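Local coordinates for DNA/pantothenate metabolism flavoprotein (Streptomyces sparsogenes DSM 40356, PDB 7CFU), which binds flavin mononucleotide at subunit interfaces and, as an FMN-dependent cysteine decarboxylase, probably decarboxylates a cysteine substrate oxidatively in a biosynthetic pathway, at residues N41-G46 against S189-A194; E132-I137 against L195-A200; Q60-M65 against P78-E83. One frame throughout, in Å; residues are numbered along the deposited sequence.

Contact 1 of 3, residues N41-G46 against S189-A194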
loop_
_atom_site.group_PDB
_atom_site.type_symbol
_atom_site.label_atom_id
_atom_site.label_comp_id
_atom_site.label_asym_id
_atom_site.label_seq_id
_atom_site.Cartn_x
_atom_site.Cartn_y
_atom_site.Cartn_z
ATOM N N ASN A 41 35.802 -5.107 -10.026
ATOM C CA ASN A 41 36.127 -4.444 -8.769
ATOM C C ASN A 41 37.360 -5.064 -8.123
ATOM O O ASN A 41 38.241 -4.345 -7.641
ATOM C CB ASN A 41 34.924 -4.499 -7.830
ATOM C CG ASN A 41 35.174 -3.775 -6.529
ATOM O OD1 ASN A 41 35.331 -2.554 -6.512
ATOM N ND2 ASN A 41 35.183 -4.515 -5.428
ATOM N N ALA A 42 37.454 -6.397 -8.139
ATOM C CA ALA A 42 38.632 -7.074 -7.600
ATOM C C ALA A 42 39.890 -6.707 -8.381
ATOM O O ALA A 42 40.960 -6.520 -7.790
ATOM C CB ALA A 42 38.421 -8.587 -7.611
ATOM N N TRP A 43 39.785 -6.613 -9.711
ATOM C CA TRP A 43 40.927 -6.188 -10.518
ATOM C C TRP A 43 41.350 -4.768 -10.173
ATOM O O TRP A 43 42.547 -4.474 -10.073
ATOM C CB TRP A 43 40.601 -6.288 -12.007
ATOM C CG TRP A 43 41.654 -5.674 -12.886
ATOM C CD1 TRP A 43 42.872 -6.207 -13.194
ATOM C CD2 TRP A 43 41.591 -4.407 -13.557
ATOM N NE1 TRP A 43 43.565 -5.358 -14.023
ATOM C CE2 TRP A 43 42.804 -4.244 -14.257
ATOM C CE3 TRP A 43 40.627 -3.399 -13.637
ATOM C CZ2 TRP A 43 43.076 -3.115 -15.030
ATOM C CZ3 TRP A 43 40.901 -2.276 -14.406
ATOM C CH2 TRP A 43 42.117 -2.143 -15.089
ATOM N N LEU A 44 40.378 -3.869 -9.998
ATOM C CA LEU A 44 40.692 -2.484 -9.676
ATOM C C LEU A 44 41.381 -2.376 -8.321
ATOM O O LEU A 44 42.313 -1.583 -8.149
ATOM C CB LEU A 44 39.416 -1.641 -9.703
ATOM C CG LEU A 44 38.867 -1.269 -11.082
ATOM C CD1 LEU A 44 37.422 -0.778 -10.984
ATOM C CD2 LEU A 44 39.745 -0.219 -11.725
ATOM N N ARG A 45 40.932 -3.158 -7.342
ATOM C CA ARG A 45 41.501 -3.051 -6.002
ATOM C C ARG A 45 42.766 -3.891 -5.848
ATOM O O ARG A 45 43.793 -3.390 -5.376
ATOM C CB ARG A 45 40.458 -3.455 -4.965
ATOM C CG ARG A 45 39.337 -2.464 -4.858
ATOM C CD ARG A 45 38.404 -2.792 -3.720
ATOM N NE ARG A 45 37.446 -1.711 -3.544
ATOM C CZ ARG A 45 37.696 -0.628 -2.818
ATOM N NH1 ARG A 45 38.869 -0.499 -2.206
ATOM N NH2 ARG A 45 36.782 0.328 -2.708
ATOM N N GLY A 46 42.712 -5.166 -6.250
ATOM C CA GLY A 46 43.797 -6.091 -5.973
ATOM C C GLY A 46 44.955 -6.042 -6.945
ATOM O O GLY A 46 46.046 -6.509 -6.607
ATOM N N SER A 189 43.399 -1.602 -20.445
ATOM C CA SER A 189 44.348 -0.618 -20.953
ATOM C C SER A 189 43.773 0.795 -20.887
ATOM O O SER A 189 44.468 1.741 -20.491
ATOM C CB SER A 189 44.736 -0.978 -22.388
ATOM O OG SER A 189 45.537 0.030 -22.976
ATOM N N ALA A 190 42.503 0.956 -21.269
ATOM C CA ALA A 190 41.888 2.280 -21.260
ATOM C C ALA A 190 41.754 2.828 -19.845
ATOM O O ALA A 190 42.013 4.012 -19.607
ATOM C CB ALA A 190 40.521 2.227 -21.941
ATOM N N ILE A 191 41.353 1.985 -18.891
ATOM C CA ILE A 191 41.180 2.462 -17.521
ATOM C C ILE A 191 42.527 2.810 -16.900
ATOM O O ILE A 191 42.659 3.841 -16.227
ATOM C CB ILE A 191 40.402 1.430 -16.684
ATOM C CG1 ILE A 191 38.949 1.346 -17.162
ATOM C CG2 ILE A 191 40.462 1.777 -15.212
ATOM C CD1 ILE A 191 38.110 0.336 -16.401
ATOM N N SER A 192 43.539 1.955 -17.096
ATOM C CA SER A 192 44.880 2.244 -16.586
ATOM C C SER A 192 45.379 3.588 -17.101
ATOM O O SER A 192 45.924 4.396 -16.340
ATOM C CB SER A 192 45.850 1.132 -16.993
ATOM O OG SER A 192 45.439 -0.129 -16.494
ATOM N N THR A 193 45.196 3.841 -18.399
ATOM C CA THR A 193 45.572 5.126 -18.981
ATOM C C THR A 193 44.863 6.278 -18.275
ATOM O O THR A 193 45.483 7.295 -17.933
ATOM C CB THR A 193 45.241 5.122 -20.476
ATOM O OG1 THR A 193 45.954 4.057 -21.117
ATOM C CG2 THR A 193 45.601 6.447 -21.120
ATOM N N ALA A 194 43.553 6.128 -18.043
ATOM C CA ALA A 194 42.779 7.174 -17.380
ATOM C C ALA A 194 43.240 7.389 -15.942
ATOM O O ALA A 194 43.330 8.531 -15.481
ATOM C CB ALA A 194 41.290 6.825 -17.418
#
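Leu44 and Ile191, whose CA atoms are 9.3 Å apart, mark the closest register of helical segments 41-46 and 189-194, which run in broadly the same direction with a crossing angle of -40°. The segment axes come no nearer than 12.4 Å, and the gap is spanned by side chains, chiefly those of Trp43, Leu44 and Ile191. The CG2 branch of Ile191 does most of this work: it meets the CD2 methyl of Leu44 at 4.1 Å, the two side chains crossing nearly at right angles, and also touches CZ3 of Trp43 at 4.2 Å. Trp43 swings its indole across the gap because CG lies anti to the backbone N (chi1 171°), and it presents the rim of its six-membered ring rather than a face. Further along that rim, near the ring plane, Ser192 OG lies 4.1 Å from Trp43 CZ2; the hydroxyl is hydrogen-bonded to Gln188 O, one turn back in its own helix. Beneath, Leu44 rests on Leu24 and Trp26 of strand 23-28, and Ile191 on Val103 and Leu105 of strand 101-107. Two roughly parallel helices lying side by side on neighbouring strands of a parallel sheet are characteristic of a Rossmann-like alpha/beta flavoprotein fold.

Contact 2 of 3, residues E132-I137 against L195-A200; sequences ECPTVI and LIQAAA
Pro134 and Gln197 carry this contact, which joins the loop entering strand 135-139 to the last turns of helix 187-199. The nearest CA atoms across it are those of Pro134 and Ala198, 6.8 Å apart.

Van der Waals packing accounts for all that passes between the two segments. The pyrrolidine ring lies against the flat amide of Gln197: Pro134 CG stands over the amide carbon, 3.7 Å from Gln197 CD, and Pro134 CB stands over the oxygen, 3.8 Å from Gln197 OE1. Proline carbons thus meet one face of the amide. Gln197 reaches this position because CG is anti to the backbone N (chi1 177°) and the chain continues extended, carrying the amide outward past the ring. Behind it, Pro134 CG approaches the backbone of the next residue more loosely, at 4.4 Å from Ala198 N. On the inner side the same proline touches Ala194 of helix 187-199, and Ala198 itself packs on Val101.

Hydrogen bonds, by contrast, stay within each segment or run to the sheet. Thr135 OG1 donates to Cys133 O over 3.0 Å, coming from above the carbonyl plane and spanning Pro134 in sequence. The helix is still held near its end by Ala199 N to Leu195 O at 2.9 Å. Pro134 and Val136 are paired through their backbones with Leu102, Thr135 and Ile137 with Arg164, which fixes the strand between its two neighbours.

With no hydrogen bond or charge pair across it, the contact depends on shape: a rigid ring set against a flat amide at the protein surface, where the polar end of the glutamine can remain close to solvent.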
loop_
_atom_site.group_PDB
_atom_site.type_symbol
_atom_site.label_atom_id
_atom_site.label_comp_id
_atom_site.label_asym_id
_atom_site.label_seq_id
_atom_site.Cartn_x
_atom_site.Cartn_y
_atom_site.Cartn_z
ATOM N N GLU A 132 34.204 16.482 -14.882
ATOM C CA GLU A 132 35.268 17.086 -15.690
ATOM C C GLU A 132 36.553 16.307 -15.410
ATOM O O GLU A 132 37.443 16.771 -14.696
ATOM C CB GLU A 132 35.430 18.572 -15.383
ATOM C CG GLU A 132 34.405 19.426 -16.077
ATOM C CD GLU A 132 34.599 20.907 -15.827
ATOM O OE1 GLU A 132 34.974 21.288 -14.694
ATOM O OE2 GLU A 132 34.358 21.689 -16.770
ATOM N N CYS A 133 36.666 15.125 -15.998
ATOM C CA CYS A 133 37.778 14.238 -15.700
ATOM C C CYS A 133 37.925 13.250 -16.850
ATOM O O CYS A 133 37.016 13.128 -17.679
ATOM C CB CYS A 133 37.544 13.506 -14.371
ATOM S SG CYS A 133 36.093 12.433 -14.398
ATOM N N PRO A 134 39.063 12.559 -16.949
ATOM C CA PRO A 134 39.180 11.485 -17.950
ATOM C C PRO A 134 38.051 10.476 -17.786
ATOM O O PRO A 134 37.773 10.003 -16.680
ATOM C CB PRO A 134 40.543 10.855 -17.641
ATOM C CG PRO A 134 41.328 11.943 -16.977
ATOM C CD PRO A 134 40.322 12.763 -16.204
ATOM N N THR A 135 37.416 10.127 -18.904
ATOM C CA THR A 135 36.229 9.282 -18.895
ATOM C C THR A 135 36.384 8.134 -19.881
ATOM O O THR A 135 36.708 8.354 -21.053
ATOM C CB THR A 135 34.977 10.104 -19.233
ATOM O OG1 THR A 135 34.856 11.187 -18.301
ATOM C CG2 THR A 135 33.720 9.236 -19.157
ATOM N N VAL A 136 36.117 6.922 -19.408
ATOM C CA VAL A 136 36.145 5.712 -20.220
ATOM C C VAL A 136 34.739 5.127 -20.265
ATOM O O VAL A 136 34.122 4.909 -19.217
ATOM C CB VAL A 136 37.140 4.685 -19.651
ATOM C CG1 VAL A 136 37.073 3.383 -20.437
ATOM C CG2 VAL A 136 38.564 5.268 -19.625
ATOM N N ILE A 137 34.251 4.846 -21.474
ATOM C CA ILE A 137 32.932 4.260 -21.704
ATOM C C ILE A 137 33.133 2.913 -22.384
ATOM O O ILE A 137 33.742 2.839 -23.461
ATOM C CB ILE A 137 32.041 5.184 -22.558
ATOM C CG1 ILE A 137 31.884 6.545 -21.884
ATOM C CG2 ILE A 137 30.702 4.550 -22.877
ATOM C CD1 ILE A 137 31.214 7.575 -22.767
ATOM N N LEU A 195 43.510 6.304 -15.208
ATOM C CA LEU A 195 43.975 6.446 -13.828
ATOM C C LEU A 195 45.326 7.147 -13.761
ATOM O O LEU A 195 45.564 7.968 -12.867
ATOM C CB LEU A 195 44.039 5.075 -13.154
ATOM C CG LEU A 195 42.669 4.417 -12.987
ATOM C CD1 LEU A 195 42.793 2.968 -12.586
ATOM C CD2 LEU A 195 41.851 5.187 -11.959
ATOM N N ILE A 196 46.230 6.823 -14.687
ATOM C CA ILE A 196 47.545 7.460 -14.702
ATOM C C ILE A 196 47.425 8.911 -15.137
ATOM O O ILE A 196 48.045 9.806 -14.547
ATOM C CB ILE A 196 48.508 6.664 -15.602
ATOM C CG1 ILE A 196 48.936 5.385 -14.881
ATOM C CG2 ILE A 196 49.715 7.512 -15.971
ATOM C CD1 ILE A 196 49.237 4.245 -15.790
ATOM N N GLN A 197 46.618 9.165 -16.170
ATOM C CA GLN A 197 46.362 10.534 -16.599
ATOM C C GLN A 197 45.803 11.379 -15.459
ATOM O O GLN A 197 46.197 12.538 -15.287
ATOM C CB GLN A 197 45.411 10.508 -17.796
ATOM C CG GLN A 197 44.987 11.849 -18.336
ATOM C CD GLN A 197 44.013 11.706 -19.495
ATOM O OE1 GLN A 197 43.609 10.598 -19.852
ATOM N NE2 GLN A 197 43.607 12.829 -20.062
ATOM N N ALA A 198 44.901 10.815 -14.654
ATOM C CA ALA A 198 44.374 11.562 -13.516
ATOM C C ALA A 198 45.440 11.753 -12.444
ATOM O O ALA A 198 45.518 12.816 -11.819
ATOM C CB ALA A 198 43.154 10.854 -12.933
ATOM N N ALA A 199 46.244 10.716 -12.191
ATOM C CA ALA A 199 47.328 10.847 -11.227
ATOM C C ALA A 199 48.313 11.932 -11.649
ATOM O O ALA A 199 48.863 12.637 -10.797
ATOM C CB ALA A 199 48.038 9.504 -11.056
ATOM N N ALA A 200 48.527 12.097 -12.951
ATOM C CA ALA A 200 49.386 13.158 -13.461
ATOM C C ALA A 200 48.691 14.515 -13.386
ATOM O O ALA A 200 48.508 15.070 -12.303
ATOM C CB ALA A 200 49.802 12.853 -14.901
#

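Contact 3 of 3, residues Q60-M65 against P78-E83; sequences QARALM and PVTDWE. With FMN (flavin mononucleotide), chain Y; FMN (flavin mononucleotide), chain B.
Arg62, projecting from helix 59-65, meets Asp81 and Thr80 of the loop 78-83 in a contact built around one charged hydrogen bond. Its NH1 donates to Asp81 OD2 over 2.8 Å with an N-H...O angle of 159°, forming a salt bridge. The acceptor lies near the guanidinium plane, yet the donor comes from above the carboxylate plane, and the two flat groups are turned 53° apart; NH2 stays 3.7 Å from Asp81 OD2, so the pairing is single rather than forked. A bend at chi3 (56°) turns the end of the arginine so that Thr80 CG2 sits over the centre of one guanidinium face, 3.7 Å from Arg62 CZ. With an alanine in place of Arg62, the Asp81 carboxylate would probably lose this positive partner and the Thr80 methyl the flat surface it rests on.

Two backbone N-H groups of the loop, those of Thr80 and Asp81, are taken up by Asp84 OD2, and Thr80 OG1 has a weak hydrogen bond to Met57 O.

Both segments also reach flavins. Gln60 NE2 donates to the ribityl O2' of FMN chain Y at 2.9 Å, and Leu64 CD1 lies 4.0 Å from C7 of its dimethylbenzene ring. Trp82 has C9 of FMN chain B over one face, offset toward the rim, and its CZ2 lies 3.6 Å from C3' of the ribityl chain; that flavin is otherwise held largely by a second subunit. Glu83 makes a salt bridge to Arg68 of a fourth subunit.

A partly exposed ion pair beside the buried Thr80 thus joins two elements that each contribute to a different flavin site, 60-65 by a hydrogen bond and apolar packing, 78-83 by the ring of Trp82.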
loop_
_atom_site.group_PDB
_atom_site.type_symbol
_atom_site.label_atom_id
_atom_site.label_comp_id
_atom_site.label_asym_id
_atom_site.label_seq_id
_atom_site.Cartn_x
_atom_site.Cartn_y
_atom_site.Cartn_z
ATOM N N GLN A 60 17.660 0.637 -14.260
ATOM C CA GLN A 60 17.627 -0.684 -14.877
ATOM C C GLN A 60 18.726 -1.590 -14.329
ATOM O O GLN A 60 18.482 -2.771 -14.052
ATOM C CB GLN A 60 17.741 -0.554 -16.405
ATOM C CG GLN A 60 17.829 -1.880 -17.129
ATOM C CD GLN A 60 16.476 -2.558 -17.293
ATOM O OE1 GLN A 60 15.574 -2.379 -16.471
ATOM N NE2 GLN A 60 16.324 -3.325 -18.371
ATOM N N ALA A 61 19.940 -1.063 -14.164
ATOM C CA ALA A 61 21.002 -1.862 -13.554
ATOM C C ALA A 61 20.592 -2.334 -12.164
ATOM O O ALA A 61 20.767 -3.509 -11.812
ATOM C CB ALA A 61 22.299 -1.055 -13.481
ATOM N N ARG A 62 20.018 -1.431 -11.368
ATOM C CA ARG A 62 19.575 -1.808 -10.032
ATOM C C ARG A 62 18.510 -2.897 -10.081
ATOM O O ARG A 62 18.572 -3.869 -9.315
ATOM C CB ARG A 62 19.056 -0.579 -9.285
ATOM C CG ARG A 62 18.663 -0.869 -7.831
ATOM C CD ARG A 62 18.117 0.365 -7.151
ATOM N NE ARG A 62 16.983 0.908 -7.893
ATOM C CZ ARG A 62 16.342 2.033 -7.584
ATOM N NH1 ARG A 62 16.713 2.750 -6.529
ATOM N NH2 ARG A 62 15.322 2.438 -8.332
ATOM N N ALA A 63 17.547 -2.780 -11.001
ATOM C CA ALA A 63 16.454 -3.750 -11.039
ATOM C C ALA A 63 16.934 -5.135 -11.455
ATOM O O ALA A 63 16.383 -6.143 -11.004
ATOM C CB ALA A 63 15.356 -3.266 -11.982
ATOM N N LEU A 64 17.979 -5.204 -12.272
ATOM C CA LEU A 64 18.508 -6.479 -12.728
ATOM C C LEU A 64 19.466 -7.064 -11.706
ATOM O O LEU A 64 19.371 -8.246 -11.361
ATOM C CB LEU A 64 19.226 -6.301 -14.071
ATOM C CG LEU A 64 18.356 -5.847 -15.240
ATOM C CD1 LEU A 64 19.197 -5.724 -16.491
ATOM C CD2 LEU A 64 17.234 -6.857 -15.439
ATOM N N MET A 65 20.402 -6.247 -11.221
ATOM C CA MET A 65 21.497 -6.741 -10.401
ATOM C C MET A 65 21.227 -6.679 -8.894
ATOM O O MET A 65 21.813 -7.465 -8.144
ATOM C CB MET A 65 22.764 -5.945 -10.715
ATOM C CG MET A 65 23.418 -6.325 -12.041
ATOM S SD MET A 65 23.953 -8.047 -12.180
ATOM C CE MET A 65 25.031 -8.189 -10.744
ATOM N N PRO A 78 25.721 2.001 -3.748
ATOM C CA PRO A 78 25.621 2.722 -5.021
ATOM C C PRO A 78 24.542 3.791 -4.951
ATOM O O PRO A 78 23.539 3.655 -4.249
ATOM C CB PRO A 78 25.264 1.624 -6.032
ATOM C CG PRO A 78 24.632 0.544 -5.213
ATOM C CD PRO A 78 25.316 0.589 -3.870
ATOM N N VAL A 79 24.767 4.876 -5.670
ATOM C CA VAL A 79 23.772 5.931 -5.811
ATOM C C VAL A 79 22.895 5.618 -7.017
ATOM O O VAL A 79 23.406 5.380 -8.118
ATOM C CB VAL A 79 24.455 7.300 -5.969
ATOM C CG1 VAL A 79 23.435 8.378 -6.307
ATOM C CG2 VAL A 79 25.237 7.644 -4.702
ATOM N N THR A 80 21.574 5.618 -6.822
ATOM C CA THR A 80 20.667 5.488 -7.960
ATOM C C THR A 80 19.657 6.623 -8.009
ATOM O O THR A 80 19.410 7.197 -9.071
ATOM C CB THR A 80 19.923 4.147 -7.940
ATOM O OG1 THR A 80 20.865 3.078 -7.984
ATOM C CG2 THR A 80 18.999 4.040 -9.151
ATOM N N ASP A 81 19.037 6.932 -6.882
ATOM C CA ASP A 81 18.069 8.012 -6.816
ATOM C C ASP A 81 18.702 9.255 -6.203
ATOM O O ASP A 81 19.673 9.175 -5.447
ATOM C CB ASP A 81 16.837 7.579 -6.025
ATOM C CG ASP A 81 16.035 6.519 -6.754
ATOM O OD1 ASP A 81 15.605 6.788 -7.893
ATOM O OD2 ASP A 81 15.873 5.408 -6.213
ATOM N N TRP A 82 18.147 10.411 -6.561
ATOM C CA TRP A 82 18.605 11.679 -6.006
ATOM C C TRP A 82 18.605 11.670 -4.480
ATOM O O TRP A 82 19.470 12.297 -3.856
ATOM C CB TRP A 82 17.735 12.806 -6.548
ATOM C CG TRP A 82 17.781 12.869 -8.040
ATOM C CD1 TRP A 82 16.856 12.374 -8.916
ATOM C CD2 TRP A 82 18.833 13.418 -8.836
ATOM N NE1 TRP A 82 17.254 12.603 -10.211
ATOM C CE2 TRP A 82 18.469 13.238 -10.191
ATOM C CE3 TRP A 82 20.041 14.058 -8.538
ATOM C CZ2 TRP A 82 19.270 13.677 -11.243
ATOM C CZ3 TRP A 82 20.839 14.489 -9.584
ATOM C CH2 TRP A 82 20.449 14.301 -10.922
ATOM N N GLU A 83 17.661 10.952 -3.863
ATOM C CA GLU A 83 17.584 10.884 -2.408
ATOM C C GLU A 83 18.818 10.243 -1.781
ATOM O O GLU A 83 19.012 10.366 -0.566
ATOM C CB GLU A 83 16.328 10.119 -1.974
ATOM C CG GLU A 83 15.001 10.803 -2.313
ATOM C CD GLU A 83 14.504 10.538 -3.737
ATOM O OE1 GLU A 83 15.319 10.216 -4.630
ATOM O OE2 GLU A 83 13.279 10.653 -3.957
HETATM N N1 FMN Y . 20.982 -3.169 -23.551
HETATM C C2 FMN Y . 22.221 -2.960 -24.107
HETATM O O2 FMN Y . 22.403 -1.964 -24.791
HETATM N N3 FMN Y . 23.252 -3.848 -23.882
HETATM C C4 FMN Y . 23.034 -4.970 -23.108
HETATM O O4 FMN Y . 23.951 -5.767 -22.918
HETATM C C4A FMN Y . 21.778 -5.192 -22.557
HETATM N N5 FMN Y . 21.544 -6.301 -21.775
HETATM C C5A FMN Y . 20.301 -6.501 -21.211
HETATM C C6 FMN Y . 20.084 -7.624 -20.429
HETATM C C7 FMN Y . 18.837 -7.835 -19.860
HETATM C C7M FMN Y . 18.603 -9.054 -19.005
HETATM C C8 FMN Y . 17.804 -6.932 -20.085
HETATM C C8M FMN Y . 16.451 -7.189 -19.463
HETATM C C9 FMN Y . 18.018 -5.805 -20.876
HETATM C C9A FMN Y . 19.271 -5.593 -21.441
HETATM N N10 FMN Y . 19.510 -4.485 -22.240
HETATM C C10 FMN Y . 20.757 -4.280 -22.779
HETATM C "C1'" FMN Y . 18.432 -3.483 -22.497
HETATM C "C2'" FMN Y . 18.612 -2.331 -21.522
HETATM O "O2'" FMN Y . 18.581 -2.816 -20.187
HETATM C "C3'" FMN Y . 17.548 -1.270 -21.795
HETATM O "O3'" FMN Y . 17.828 -0.635 -23.025
HETATM C "C4'" FMN Y . 17.419 -0.244 -20.658
HETATM O "O4'" FMN Y . 16.389 0.678 -20.967
HETATM C "C5'" FMN Y . 18.720 0.509 -20.441
HETATM O "O5'" FMN Y . 18.623 1.268 -19.251
HETATM P P FMN Y . 19.861 2.145 -18.732
HETATM O O1P FMN Y . 19.327 3.392 -18.067
HETATM O O2P FMN Y . 20.672 1.276 -17.832
HETATM O O3P FMN Y . 20.749 2.599 -19.874
HETATM N N1 FMN B . 20.071 20.036 -13.564
HETATM C C2 FMN B . 20.312 21.144 -14.345
HETATM O O2 FMN B . 20.533 20.999 -15.548
HETATM N N3 FMN B . 20.304 22.410 -13.773
HETATM C C4 FMN B . 20.063 22.574 -12.416
HETATM O O4 FMN B . 20.067 23.703 -11.905
HETATM C C4A FMN B . 19.816 21.455 -11.628
HETATM N N5 FMN B . 19.565 21.595 -10.274
HETATM C C5A FMN B . 19.311 20.483 -9.502
HETATM C C6 FMN B . 19.054 20.634 -8.145
HETATM C C7 FMN B . 18.803 19.515 -7.358
HETATM C C7M FMN B . 18.528 19.674 -5.885
HETATM C C8 FMN B . 18.801 18.245 -7.929
HETATM C C8M FMN B . 18.528 17.054 -7.054
HETATM C C9 FMN B . 19.063 18.089 -9.296
HETATM C C9A FMN B . 19.314 19.214 -10.084
HETATM N N10 FMN B . 19.578 19.084 -11.443
HETATM C C10 FMN B . 19.822 20.190 -12.212
HETATM C "C1'" FMN B . 19.578 17.739 -12.104
HETATM C "C2'" FMN B . 18.203 17.552 -12.730
HETATM O "O2'" FMN B . 17.215 17.593 -11.706
HETATM C "C3'" FMN B . 18.180 16.229 -13.498
HETATM O "O3'" FMN B . 18.987 16.323 -14.653
HETATM C "C4'" FMN B . 16.760 15.823 -13.875
HETATM O "O4'" FMN B . 16.779 14.573 -14.539
HETATM C "C5'" FMN B . 16.109 16.850 -14.783
HETATM O "O5'" FMN B . 14.747 16.491 -14.850
HETATM P P FMN B . 13.703 17.338 -15.723
HETATM O O1P FMN B . 12.641 16.405 -16.287
HETATM O O2P FMN B . 13.079 18.376 -14.815
HETATM O O3P FMN B . 14.444 18.041 -16.842
#

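In the fold
Contacts 1 and 2 share helix 187-199 and touch, with centres 11 Å apart; Val136 packs against Ala190, Ile191 and Ala194, so the two merge on one side of the parallel sheet. Contact 1 is partly buried and joins helix to helix through branched and aromatic side chains, whereas contact 2, nearer the helix end, is a surface contact between a strand entrance and an amide. Contact 3 lies across the chain's centre, about 23 Å from contact 1 and 24 Å from contact 2 between centres. Also partly buried, it alone has a salt bridge across its segments and flavins beside it, in keeping with its place at subunit interfaces.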